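Local coordinates for OxyA protein (Actinoplanes teichomyceticus, PDB 5HH3) that is a heme-dependent cytochrome P450 that probably catalyses a phenolic coupling, cyclising the peptide precursor during glycopeptide antibiotic biosynthesis, at residues B[25-30]-B[320-325]; B[198-203]-B[210-215]; B[241-246]-B[356-361]; B[97-102]-B[343-348]. All blocks are in the same frame, centred on the assembly; numbering follows the deposited sequence. Where two conformers were deposited one is given.

Contact 1 (B[25-30]-B[320-325]); sequences FDPVPQ and RNFPRP
The ring of F322 lies against D26 and P27, joining two peripheral pieces of the cytochrome P450 fold. D26 and P27 form a short, weakly bonded strand near the N terminus. F322 sits in the loop that follows helix 314-318. The main interaction is a CH-pi contact. P27 CD stands 4.0 Å from the centroid of the F322 ring and only 13° off its normal, so the proline lies squarely over one face. P323 CB lies over the opposite face of the same ring, which is thus sandwiched between two prolines. The peptide bond before P323 is cis. F322 has CG anti to its backbone nitrogen (chi1 -174°), which sends the ring out toward the strand.

D26 also makes a close contact, its carboxylate against CE1 and CZ of the ring. The two side chains cross at about a right angle, with the carboxylate and ring planes 49° apart. D26 OD1 also has a long, weak ion pair with R319, and the D26 side chain touches Y281 of helix 274-282. The contact lies away from the heme. At the tip of the ring, D26 OD2 approaches F322 CZ to 3.3 Å, oblique to the ring plane.

Contact 2 (B[198-203]-B[210-215]); sequences KMTART and DMFGVV
The phenyl ring of F212 meets M199, T200 and T203 around its CD2 and CE2 side. T203 OG1 lies at the ring edge, near the ring plane, 3.9 Å from F212 CD2. M211 CE, from the same helix as F212, also sits in plane at the edge. M199 and T200 approach the ring obliquely. M199 CG touches F212 CD2 at 3.7 Å. The sulfur M199 SD is 5.0 Å from the ring centroid and 36° off the normal, a Met-aromatic contact. T200 OG1 approaches F212 CE2 at 3.6 Å, while its hydroxyl bonds to M196 O.

T203 has two roles. Its methyl CG2 packs on the backbone at F212 C and G213 N, both at 3.6 Å. Its OG1 donates to M199 O at 2.7 Å. The T203 amide reaches the same oxygen from the opposite face of the carbonyl plane. With chi1 at -54°, OG1 turns back over its own helix while CG2 faces G213.

D210 N-caps the second helix, with a weak bond from F212 N to D210 OD2. The two short helical segments cross at -45°, with axes 9.9 Å apart. They belong to the successive helices 182-205 and 211-219, consistent with the G and H helices of the P450 fold, away from the heme site. Helix 225-256 packs against both: D225 touches T200, and A232 touches F212.

Contact 3 (B[241-246]-B[356-361]); sequences DQVARF and LVFRTA. With HEM (protoporphyrin IX containing Fe), chain G; ACT (acetate ion), chain O.
Helix 225-256, the long central helix of the cytochrome P450 fold that passes over the heme, packs here against helix 351-368, which follows the heme-binding cysteine. The segments run at 28° to each other, with axes 10.9 Å apart. F246 and F358 form a face-to-face stack. Their centroids are 3.9 Å apart and their planes 20° from parallel. F246 CD1 lies over the centre of the F358 ring, 3.4 Å from F358 CE1. With chi1 at -172° the F246 ring points at helix 351-368. Beside the stack, V243 CG1 meets V357 CG1 at 3.7 Å.

V243 and F358 also touch the heme. V243 CG2 touches the vinyl carbon CAB, and the heme methyl CMC lies in plane at the edge of the F358 ring. Q242 NE2 donates to the water bound to iron, at 3.0 Å, and also bonds to D285.

On the far side of helix 225-256, R245 NE and D241 OD2 form a salt bridge. R245 NH2 donates to an acetate, probably from the crystallisation liquor. The chemistry is thus divided: an apolar interface grips the heme rim, while Q242 probably steadies the iron-bound water, on the side where oxygen binds in P450s.

Contact 4 (B[97-102]-B[343-348]); sequences PEHTRL and HGIHHC. With HEM (protoporphyrin IX containing Fe), chain G.
H99 NE2 donates to HEM O2A at 2.7 Å, and the bond is nearly straight at 169°. H346 ND1 donates to the other oxygen of the same propionate, HEM O1A, also at 2.7 Å and 164°. Each propionate oxygen lies near the plane of its own imidazole ring, and the two bonds should fix how the carboxylate is turned.

The histidines also touch each other. Their ring centroids are 4.2 Å apart and their planes 50° apart, so the pair is oblique. H99 CD2 comes within 3.4 Å of H346 CE1. At the edge of the H99 ring, H99 CE1 meets the backbone oxygen I345 O at 3.2 Å. The side chain of I345 packs alongside, with CB 4.0 Å from H99 CE1.

C348, in the cysteine-ligand loop that is the signature of cytochromes P450, binds the heme iron through SG at 2.2 Å. It lies across the heme from the bound water. R103, H289 and R291 also hydrogen-bond to the heme. H99 stands near the start of helix 98-106, and R103 of that helix binds H347 O. The 343-348 loop leads into helix 351-368, with H343 resting on helix 60-68.

Overall arrangement
From the N terminus, the chain first opens contact 1 at strand 26-27, then contact 4 at helix 98-106. Contact 2 follows as a local contact between the successive helices 182-205 and 211-219, nested inside the long loops closed by contacts 1 and 4. Helix 225-256 then opens contact 3. The chain returns to close contact 1 in the loop after helix 314-318, contact 4 at the cysteine loop, and contact 3 on helix 351-368. Contacts 1, 3 and 4 therefore cross one another. Contacts 3 and 4 share the heme and its iron-bound water. Contacts 1 and 2 lie on opposite sides of the chain's centre, with centres 45 Å apart.

Contact 1 (B[25-30]-B[320-325])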
# COMPACT_ATOMS: atom_id res chain seq x y z
N PHE B 25 7.34 -22.85 11.17
CA PHE B 25 8.55 -22.05 11.37
C PHE B 25 9.37 -21.81 10.11
O PHE B 25 10.33 -21.04 10.14
CB PHE B 25 9.47 -22.73 12.41
CG PHE B 25 8.81 -22.96 13.72
CD1 PHE B 25 8.62 -21.90 14.59
CD2 PHE B 25 8.33 -24.20 14.07
CE1 PHE B 25 7.99 -22.09 15.81
CE2 PHE B 25 7.70 -24.40 15.29
CZ PHE B 25 7.52 -23.35 16.15
N ASP B 26 8.99 -22.46 9.01
CA ASP B 26 9.78 -22.42 7.79
C ASP B 26 9.38 -21.32 6.82
O ASP B 26 8.21 -20.93 6.77
CB ASP B 26 9.67 -23.74 7.08
CG ASP B 26 10.14 -24.89 7.93
OD1 ASP B 26 10.85 -24.68 8.93
OD2 ASP B 26 9.78 -26.01 7.56
N PRO B 27 10.35 -20.86 6.00
CA PRO B 27 10.05 -20.06 4.80
C PRO B 27 9.11 -20.81 3.86
O PRO B 27 9.24 -22.03 3.76
CB PRO B 27 11.41 -19.91 4.12
CG PRO B 27 12.43 -20.26 5.15
CD PRO B 27 11.77 -21.24 6.06
N VAL B 28 8.19 -20.12 3.17
CA VAL B 28 7.30 -20.77 2.19
C VAL B 28 8.03 -21.15 0.89
O VAL B 28 9.10 -20.58 0.60
CB VAL B 28 6.02 -19.94 1.87
CG1 VAL B 28 5.16 -19.78 3.12
CG2 VAL B 28 6.34 -18.59 1.23
N PRO B 29 7.47 -22.11 0.09
CA PRO B 29 8.15 -22.54 -1.14
C PRO B 29 8.56 -21.43 -2.10
O PRO B 29 9.58 -21.54 -2.76
CB PRO B 29 7.10 -23.44 -1.81
CG PRO B 29 6.39 -24.06 -0.66
CD PRO B 29 6.32 -22.98 0.40
N GLN B 30 7.77 -20.36 -2.14
CA GLN B 30 7.96 -19.27 -3.10
C GLN B 30 9.22 -18.46 -2.74
O GLN B 30 9.95 -18.03 -3.63
CB GLN B 30 6.73 -18.35 -3.11
CG GLN B 30 5.46 -18.95 -3.72
CD GLN B 30 4.71 -19.97 -2.84
OE1 GLN B 30 4.96 -20.14 -1.62
NE2 GLN B 30 3.76 -20.66 -3.47
N ARG B 320 19.34 -19.44 5.49
CA ARG B 320 19.90 -19.55 4.14
C ARG B 320 20.16 -20.99 3.69
O ARG B 320 20.13 -21.27 2.48
CB ARG B 320 21.18 -18.73 4.00
CG ARG B 320 22.39 -19.28 4.75
CD ARG B 320 23.53 -18.27 4.67
NE ARG B 320 24.51 -18.38 5.75
CZ ARG B 320 24.28 -18.07 7.03
NH1 ARG B 320 23.07 -17.68 7.47
NH2 ARG B 320 25.27 -18.17 7.92
N ASN B 321 20.41 -21.88 4.63
CA ASN B 321 20.64 -23.30 4.30
C ASN B 321 19.38 -24.19 4.37
O ASN B 321 19.49 -25.38 4.17
CB ASN B 321 21.78 -23.86 5.18
CG ASN B 321 23.11 -23.20 4.90
OD1 ASN B 321 23.48 -22.99 3.75
ND2 ASN B 321 23.84 -22.85 5.94
N PHE B 322 18.20 -23.63 4.62
CA PHE B 322 16.93 -24.38 4.56
C PHE B 322 16.78 -24.99 3.15
O PHE B 322 17.05 -24.29 2.21
CB PHE B 322 15.75 -23.43 4.83
CG PHE B 322 14.42 -24.13 4.92
CD1 PHE B 322 14.11 -24.92 6.03
CD2 PHE B 322 13.48 -24.02 3.90
CE1 PHE B 322 12.90 -25.59 6.11
CE2 PHE B 322 12.26 -24.70 3.99
CZ PHE B 322 11.97 -25.47 5.09
N PRO B 323 16.39 -26.25 2.98
CA PRO B 323 15.92 -27.20 4.00
C PRO B 323 16.96 -28.22 4.47
O PRO B 323 16.60 -29.26 5.03
CB PRO B 323 14.82 -27.93 3.24
CG PRO B 323 15.39 -28.06 1.87
CD PRO B 323 16.11 -26.75 1.62
N ARG B 324 18.24 -27.92 4.31
CA ARG B 324 19.29 -28.87 4.67
C ARG B 324 19.36 -29.05 6.19
O ARG B 324 18.96 -28.14 6.94
CB ARG B 324 20.65 -28.42 4.12
CG ARG B 324 20.73 -28.25 2.60
CD ARG B 324 21.83 -27.26 2.20
NE ARG B 324 23.12 -27.65 2.80
CZ ARG B 324 24.04 -28.42 2.22
NH1 ARG B 324 23.87 -28.91 0.98
NH2 ARG B 324 25.16 -28.70 2.89
N PRO B 325 19.86 -30.21 6.66
CA PRO B 325 19.95 -30.47 8.09
C PRO B 325 20.60 -29.39 8.95
O PRO B 325 20.17 -29.18 10.10
CB PRO B 325 20.81 -31.74 8.15
CG PRO B 325 20.47 -32.46 6.89
CD PRO B 325 20.31 -31.37 5.86

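Contact 2 (B[198-203]-B[210-215])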
# COMPACT_ATOMS: atom_id res chain seq x y z
N LYS B 198 2.87 15.44 30.45
CA LYS B 198 3.10 15.63 31.89
C LYS B 198 4.38 14.93 32.34
O LYS B 198 5.22 15.53 33.02
CB LYS B 198 1.92 15.12 32.73
CG LYS B 198 0.71 16.03 32.65
CD LYS B 198 -0.50 15.37 33.29
CE LYS B 198 -1.74 16.24 33.15
NZ LYS B 198 -2.97 15.50 33.54
N MET B 199 4.52 13.67 31.94
CA MET B 199 5.71 12.87 32.23
C MET B 199 7.00 13.53 31.76
O MET B 199 8.02 13.50 32.46
CB MET B 199 5.57 11.50 31.57
CG MET B 199 6.79 10.62 31.74
SD MET B 199 6.38 8.87 31.69
CE MET B 199 5.69 8.70 33.34
N THR B 200 6.96 14.11 30.56
CA THR B 200 8.08 14.91 30.06
C THR B 200 8.36 16.13 30.95
O THR B 200 9.50 16.35 31.34
CB THR B 200 7.83 15.36 28.61
OG1 THR B 200 7.76 14.21 27.77
CG2 THR B 200 8.96 16.19 28.13
N ALA B 201 7.32 16.89 31.27
CA ALA B 201 7.47 18.04 32.15
C ALA B 201 8.05 17.63 33.50
O ALA B 201 8.97 18.28 34.00
CB ALA B 201 6.15 18.78 32.34
N ARG B 202 7.56 16.53 34.07
CA ARG B 202 8.10 15.99 35.34
C ARG B 202 9.58 15.66 35.23
O ARG B 202 10.39 16.13 36.03
CB ARG B 202 7.29 14.79 35.84
CG ARG B 202 6.04 15.21 36.60
CD ARG B 202 5.30 14.02 37.22
NE ARG B 202 4.43 13.33 36.25
CZ ARG B 202 4.66 12.14 35.68
NH1 ARG B 202 5.75 11.42 35.93
NH2 ARG B 202 3.76 11.67 34.81
N THR B 203 9.94 14.90 34.19
CA THR B 203 11.33 14.52 33.95
C THR B 203 12.26 15.74 33.83
O THR B 203 13.29 15.79 34.51
CB THR B 203 11.44 13.64 32.71
OG1 THR B 203 10.55 12.53 32.87
CG2 THR B 203 12.86 13.12 32.50
N ASP B 210 14.51 5.99 34.77
CA ASP B 210 13.99 5.40 33.51
C ASP B 210 14.57 6.01 32.21
O ASP B 210 15.51 6.80 32.25
CB ASP B 210 12.46 5.56 33.52
CG ASP B 210 12.04 7.01 33.69
OD1 ASP B 210 11.92 7.45 34.85
OD2 ASP B 210 11.86 7.71 32.67
N MET B 211 14.01 5.60 31.07
CA MET B 211 14.42 6.05 29.74
C MET B 211 14.45 7.59 29.61
O MET B 211 15.42 8.13 29.11
CB MET B 211 13.51 5.45 28.66
CG MET B 211 14.16 5.37 27.29
SD MET B 211 13.03 5.44 25.88
CE MET B 211 12.54 7.15 26.00
N PHE B 212 13.40 8.27 30.07
CA PHE B 212 13.31 9.74 29.93
C PHE B 212 14.39 10.47 30.70
O PHE B 212 15.01 11.39 30.17
CB PHE B 212 11.92 10.26 30.34
CG PHE B 212 10.86 10.16 29.27
CD1 PHE B 212 11.01 9.34 28.18
CD2 PHE B 212 9.68 10.87 29.40
CE1 PHE B 212 10.01 9.25 27.22
CE2 PHE B 212 8.68 10.78 28.45
CZ PHE B 212 8.85 9.97 27.36
N GLY B 213 14.61 10.08 31.95
CA GLY B 213 15.59 10.75 32.80
C GLY B 213 17.03 10.60 32.33
O GLY B 213 17.81 11.54 32.44
N VAL B 214 17.38 9.42 31.84
CA VAL B 214 18.69 9.18 31.22
C VAL B 214 18.90 10.12 30.02
O VAL B 214 19.93 10.78 29.92
CB VAL B 214 18.83 7.70 30.78
CG1 VAL B 214 19.98 7.49 29.80
CG2 VAL B 214 19.00 6.83 32.02
N VAL B 215 17.91 10.18 29.14
CA VAL B 215 18.02 11.00 27.93
C VAL B 215 18.11 12.49 28.29
O VAL B 215 19.01 13.20 27.84
CB VAL B 215 16.85 10.73 26.96
CG1 VAL B 215 16.89 11.70 25.78
CG2 VAL B 215 16.87 9.29 26.45

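Contact 3 (B[241-246]-B[356-361])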
# COMPACT_ATOMS: atom_id res chain seq x y z
N ASP B 241 5.17 -4.91 20.69
CA ASP B 241 4.66 -5.84 19.67
C ASP B 241 5.70 -6.86 19.23
O ASP B 241 5.41 -8.07 19.22
CB ASP B 241 4.12 -5.10 18.44
CG ASP B 241 3.44 -6.04 17.45
OD1 ASP B 241 2.27 -6.36 17.67
OD2 ASP B 241 4.09 -6.48 16.48
N GLN B 242 6.89 -6.37 18.91
CA GLN B 242 8.03 -7.21 18.53
C GLN B 242 8.35 -8.23 19.63
O GLN B 242 8.54 -9.42 19.35
CB GLN B 242 9.28 -6.37 18.26
CG GLN B 242 9.26 -5.52 17.00
CD GLN B 242 9.97 -6.17 15.81
OE1 GLN B 242 9.96 -7.42 15.61
NE2 GLN B 242 10.58 -5.33 14.99
N VAL B 243 8.39 -7.76 20.88
CA VAL B 243 8.74 -8.61 22.00
C VAL B 243 7.64 -9.65 22.26
O VAL B 243 7.94 -10.80 22.47
CB VAL B 243 9.02 -7.79 23.26
CG1 VAL B 243 9.13 -8.68 24.51
CG2 VAL B 243 10.29 -6.96 23.06
N ALA B 244 6.38 -9.22 22.27
CA ALA B 244 5.26 -10.14 22.47
C ALA B 244 5.19 -11.23 21.41
O ALA B 244 5.01 -12.41 21.74
CB ALA B 244 3.94 -9.38 22.52
N ARG B 245 5.37 -10.85 20.13
CA ARG B 245 5.31 -11.82 19.04
C ARG B 245 6.43 -12.85 19.12
O ARG B 245 6.20 -14.03 18.88
CB ARG B 245 5.29 -11.14 17.66
CG ARG B 245 3.94 -10.49 17.34
CD ARG B 245 3.85 -9.92 15.93
NE ARG B 245 4.93 -9.00 15.62
CZ ARG B 245 6.07 -9.29 15.01
NH1 ARG B 245 6.40 -10.53 14.59
NH2 ARG B 245 6.94 -8.31 14.83
N PHE B 246 7.63 -12.39 19.46
CA PHE B 246 8.76 -13.29 19.67
C PHE B 246 8.56 -14.29 20.83
O PHE B 246 8.88 -15.46 20.69
CB PHE B 246 10.04 -12.49 19.92
CG PHE B 246 11.26 -13.34 19.96
CD1 PHE B 246 11.67 -13.94 21.14
CD2 PHE B 246 12.00 -13.56 18.80
CE1 PHE B 246 12.79 -14.74 21.17
CE2 PHE B 246 13.11 -14.38 18.82
CZ PHE B 246 13.53 -14.95 20.01
N LEU B 356 17.50 -8.97 26.58
CA LEU B 356 17.38 -9.09 28.04
C LEU B 356 16.04 -9.73 28.45
O LEU B 356 16.00 -10.61 29.31
CB LEU B 356 17.51 -7.72 28.72
CG LEU B 356 17.24 -7.67 30.22
CD1 LEU B 356 18.24 -8.57 30.95
CD2 LEU B 356 17.30 -6.25 30.76
N VAL B 357 14.96 -9.27 27.83
CA VAL B 357 13.64 -9.85 28.05
C VAL B 357 13.61 -11.34 27.65
O VAL B 357 13.12 -12.15 28.40
CB VAL B 357 12.52 -9.04 27.35
CG1 VAL B 357 11.18 -9.77 27.44
CG2 VAL B 357 12.40 -7.67 27.99
N PHE B 358 14.18 -11.68 26.50
CA PHE B 358 14.14 -13.05 26.00
C PHE B 358 15.02 -13.97 26.83
O PHE B 358 14.61 -15.08 27.16
CB PHE B 358 14.58 -13.16 24.54
CG PHE B 358 13.82 -12.27 23.57
CD1 PHE B 358 12.51 -11.86 23.82
CD2 PHE B 358 14.43 -11.86 22.39
CE1 PHE B 358 11.84 -11.05 22.88
CE2 PHE B 358 13.77 -11.06 21.47
CZ PHE B 358 12.48 -10.66 21.71
N ARG B 359 16.23 -13.48 27.15
CA ARG B 359 17.22 -14.19 27.96
C ARG B 359 16.68 -14.53 29.35
O ARG B 359 17.10 -15.49 29.96
CB ARG B 359 18.53 -13.37 28.10
CG ARG B 359 19.46 -13.75 29.25
CD ARG B 359 20.83 -13.10 29.13
NE ARG B 359 20.79 -11.90 28.31
CZ ARG B 359 20.87 -10.66 28.78
NH1 ARG B 359 21.01 -10.44 30.07
NH2 ARG B 359 20.81 -9.65 27.94
N THR B 360 15.76 -13.70 29.84
CA THR B 360 15.17 -13.85 31.15
C THR B 360 13.90 -14.68 31.09
O THR B 360 13.74 -15.63 31.85
CB THR B 360 14.86 -12.47 31.78
OG1 THR B 360 16.06 -11.68 31.79
CG2 THR B 360 14.36 -12.61 33.21
N ALA B 361 12.99 -14.33 30.18
CA ALA B 361 11.67 -14.97 30.15
C ALA B 361 11.66 -16.42 29.65
O ALA B 361 10.88 -17.24 30.15
CB ALA B 361 10.66 -14.12 29.39
CHA HEM G . 14.90 -1.23 14.03
CHB HEM G . 13.41 -0.39 18.57
CHC HEM G . 12.72 -5.17 19.20
CHD HEM G . 14.27 -5.97 14.71
C1A HEM G . 14.53 -0.61 15.19
C2A HEM G . 14.47 0.80 15.36
C3A HEM G . 14.06 1.04 16.63
C4A HEM G . 13.86 -0.22 17.27
CMA HEM G . 13.84 2.39 17.27
CAA HEM G . 14.81 1.84 14.30
CBA HEM G . 16.31 2.14 14.38
CGA HEM G . 16.81 3.14 13.35
O1A HEM G . 16.19 3.36 12.28
O2A HEM G . 17.88 3.77 13.57
C1B HEM G . 13.07 -1.63 19.15
C2B HEM G . 12.56 -1.78 20.48
C3B HEM G . 12.36 -3.13 20.68
C4B HEM G . 12.77 -3.78 19.41
CMB HEM G . 12.30 -0.68 21.49
CAB HEM G . 11.88 -3.89 21.86
CBB HEM G . 11.67 -3.42 23.09
C1C HEM G . 13.06 -5.84 18.03
C2C HEM G . 12.98 -7.23 17.83
C3C HEM G . 13.43 -7.47 16.52
C4C HEM G . 13.78 -6.19 15.96
CMC HEM G . 12.50 -8.25 18.84
CAC HEM G . 13.58 -8.75 15.78
CBC HEM G . 13.36 -9.97 16.26
C1D HEM G . 14.55 -4.71 14.19
C2D HEM G . 15.03 -4.55 12.80
C3D HEM G . 15.21 -3.24 12.61
C4D HEM G . 14.83 -2.61 13.89
CMD HEM G . 15.28 -5.61 11.75
CAD HEM G . 15.69 -2.60 11.31
CBD HEM G . 14.59 -2.34 10.27
CGD HEM G . 15.18 -1.70 9.01
O1D HEM G . 14.46 -1.36 8.04
O2D HEM G . 16.39 -1.49 8.85
NA HEM G . 14.17 -1.22 16.38
NB HEM G . 13.20 -2.83 18.58
NC HEM G . 13.57 -5.24 16.92
ND HEM G . 14.48 -3.52 14.82
FE HEM G . 13.88 -3.19 16.62
C ACT O . 6.29 -4.22 14.52
O ACT O . 5.52 -3.31 14.90
OXT ACT O . 6.36 -5.32 15.12
CH3 ACT O . 7.16 -3.98 13.32
O HOH W 1 11.95 -2.80 15.89

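Contact 4 (B[97-102]-B[343-348])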
# COMPACT_ATOMS: atom_id res chain seq x y z
N PRO B 97 21.68 13.79 8.05
CA PRO B 97 22.11 13.89 9.43
C PRO B 97 20.98 13.81 10.46
O PRO B 97 21.29 13.65 11.63
CB PRO B 97 22.72 15.28 9.47
CG PRO B 97 21.85 16.07 8.55
CD PRO B 97 21.44 15.12 7.46
N GLU B 98 19.70 13.88 10.05
CA GLU B 98 18.58 13.88 11.03
C GLU B 98 18.54 12.58 11.82
O GLU B 98 18.36 12.57 13.03
CB GLU B 98 17.21 14.14 10.38
CG GLU B 98 17.04 15.53 9.78
CD GLU B 98 17.42 15.63 8.30
OE1 GLU B 98 18.06 14.72 7.71
OE2 GLU B 98 17.10 16.65 7.70
N HIS B 99 18.71 11.47 11.11
CA HIS B 99 18.81 10.16 11.72
C HIS B 99 19.90 10.08 12.81
O HIS B 99 19.63 9.71 13.96
CB HIS B 99 19.03 9.08 10.65
CG HIS B 99 19.19 7.74 11.24
ND1 HIS B 99 20.44 7.22 11.54
CD2 HIS B 99 18.29 6.86 11.71
CE1 HIS B 99 20.28 6.05 12.14
NE2 HIS B 99 18.99 5.80 12.24
N THR B 100 21.12 10.47 12.45
CA THR B 100 22.26 10.54 13.39
C THR B 100 22.01 11.40 14.60
O THR B 100 22.32 11.02 15.73
CB THR B 100 23.52 11.14 12.68
OG1 THR B 100 23.60 10.63 11.36
CG2 THR B 100 24.79 10.78 13.44
N ARG B 101 21.52 12.61 14.35
CA ARG B 101 21.27 13.56 15.40
C ARG B 101 20.26 13.04 16.43
O ARG B 101 20.49 13.18 17.63
CB ARG B 101 20.89 14.93 14.82
CG ARG B 101 22.08 15.60 14.11
CD ARG B 101 21.70 16.70 13.12
NE ARG B 101 22.87 17.49 12.77
CZ ARG B 101 22.92 18.49 11.89
NH1 ARG B 101 21.84 18.85 11.18
NH2 ARG B 101 24.07 19.13 11.71
N LEU B 102 19.16 12.45 15.98
CA LEU B 102 18.15 11.91 16.91
C LEU B 102 18.63 10.61 17.56
O LEU B 102 18.51 10.45 18.77
CB LEU B 102 16.79 11.70 16.25
CG LEU B 102 15.69 11.05 17.12
CD1 LEU B 102 15.43 11.82 18.41
CD2 LEU B 102 14.39 10.90 16.31
N HIS B 343 21.07 -4.34 10.17
CA HIS B 343 22.48 -4.06 9.91
C HIS B 343 22.65 -2.61 9.42
O HIS B 343 21.71 -2.03 8.85
CB HIS B 343 22.99 -5.04 8.84
CG HIS B 343 24.47 -5.05 8.69
ND1 HIS B 343 25.31 -5.58 9.64
CD2 HIS B 343 25.27 -4.63 7.68
CE1 HIS B 343 26.57 -5.46 9.24
NE2 HIS B 343 26.57 -4.88 8.05
N GLY B 344 23.82 -2.05 9.63
CA GLY B 344 24.14 -0.65 9.29
C GLY B 344 23.53 0.33 10.27
O GLY B 344 23.19 -0.03 11.38
N ILE B 345 23.35 1.57 9.84
CA ILE B 345 22.96 2.67 10.75
C ILE B 345 21.53 2.48 11.37
O ILE B 345 21.25 3.00 12.46
CB ILE B 345 23.11 4.06 10.07
CG1 ILE B 345 22.06 4.29 8.97
CG2 ILE B 345 24.53 4.28 9.51
CD1 ILE B 345 22.16 5.63 8.27
N HIS B 346 20.66 1.74 10.70
CA HIS B 346 19.32 1.49 11.19
C HIS B 346 19.15 0.19 12.02
O HIS B 346 18.01 -0.16 12.38
CB HIS B 346 18.30 1.51 10.05
CG HIS B 346 18.16 2.85 9.40
ND1 HIS B 346 17.33 3.84 9.90
CD2 HIS B 346 18.71 3.37 8.26
CE1 HIS B 346 17.39 4.90 9.12
NE2 HIS B 346 18.21 4.64 8.12
N HIS B 347 20.25 -0.46 12.41
CA HIS B 347 20.20 -1.68 13.18
C HIS B 347 19.43 -1.44 14.47
O HIS B 347 19.50 -0.35 15.06
CB HIS B 347 21.61 -2.24 13.43
CG HIS B 347 22.40 -1.52 14.49
ND1 HIS B 347 22.36 -1.90 15.81
CD2 HIS B 347 23.26 -0.47 14.42
CE1 HIS B 347 23.15 -1.11 16.52
NE2 HIS B 347 23.71 -0.23 15.70
N CYS B 348 18.67 -2.46 14.89
CA CYS B 348 17.73 -2.30 15.99
C CYS B 348 18.28 -1.49 17.17
O CYS B 348 19.23 -1.91 17.80
CB CYS B 348 17.25 -3.66 16.51
SG CYS B 348 15.83 -3.48 17.62
CHA HEM G . 14.90 -1.23 14.03
CHB HEM G . 13.41 -0.39 18.57
CHC HEM G . 12.72 -5.17 19.20
CHD HEM G . 14.27 -5.97 14.71
C1A HEM G . 14.53 -0.61 15.19
C2A HEM G . 14.47 0.80 15.36
C3A HEM G . 14.06 1.04 16.63
C4A HEM G . 13.86 -0.22 17.27
CMA HEM G . 13.84 2.39 17.27
CAA HEM G . 14.81 1.84 14.30
CBA HEM G . 16.31 2.14 14.38
CGA HEM G . 16.81 3.14 13.35
O1A HEM G . 16.19 3.36 12.28
O2A HEM G . 17.88 3.77 13.57
C1B HEM G . 13.07 -1.63 19.15
C2B HEM G . 12.56 -1.78 20.48
C3B HEM G . 12.36 -3.13 20.68
C4B HEM G . 12.77 -3.78 19.41
CMB HEM G . 12.30 -0.68 21.49
CAB HEM G . 11.88 -3.89 21.86
CBB HEM G . 11.67 -3.42 23.09
C1C HEM G . 13.06 -5.84 18.03
C2C HEM G . 12.98 -7.23 17.83
C3C HEM G . 13.43 -7.47 16.52
C4C HEM G . 13.78 -6.19 15.96
CMC HEM G . 12.50 -8.25 18.84
CAC HEM G . 13.58 -8.75 15.78
CBC HEM G . 13.36 -9.97 16.26
C1D HEM G . 14.55 -4.71 14.19
C2D HEM G . 15.03 -4.55 12.80
C3D HEM G . 15.21 -3.24 12.61
C4D HEM G . 14.83 -2.61 13.89
CMD HEM G . 15.28 -5.61 11.75
CAD HEM G . 15.69 -2.60 11.31
CBD HEM G . 14.59 -2.34 10.27
CGD HEM G . 15.18 -1.70 9.01
O1D HEM G . 14.46 -1.36 8.04
O2D HEM G . 16.39 -1.49 8.85
NA HEM G . 14.17 -1.22 16.38
NB HEM G . 13.20 -2.83 18.58
NC HEM G . 13.57 -5.24 16.92
ND HEM G . 14.48 -3.52 14.82
FE HEM G . 13.88 -3.19 16.62
O HOH W 1 11.95 -2.80 15.89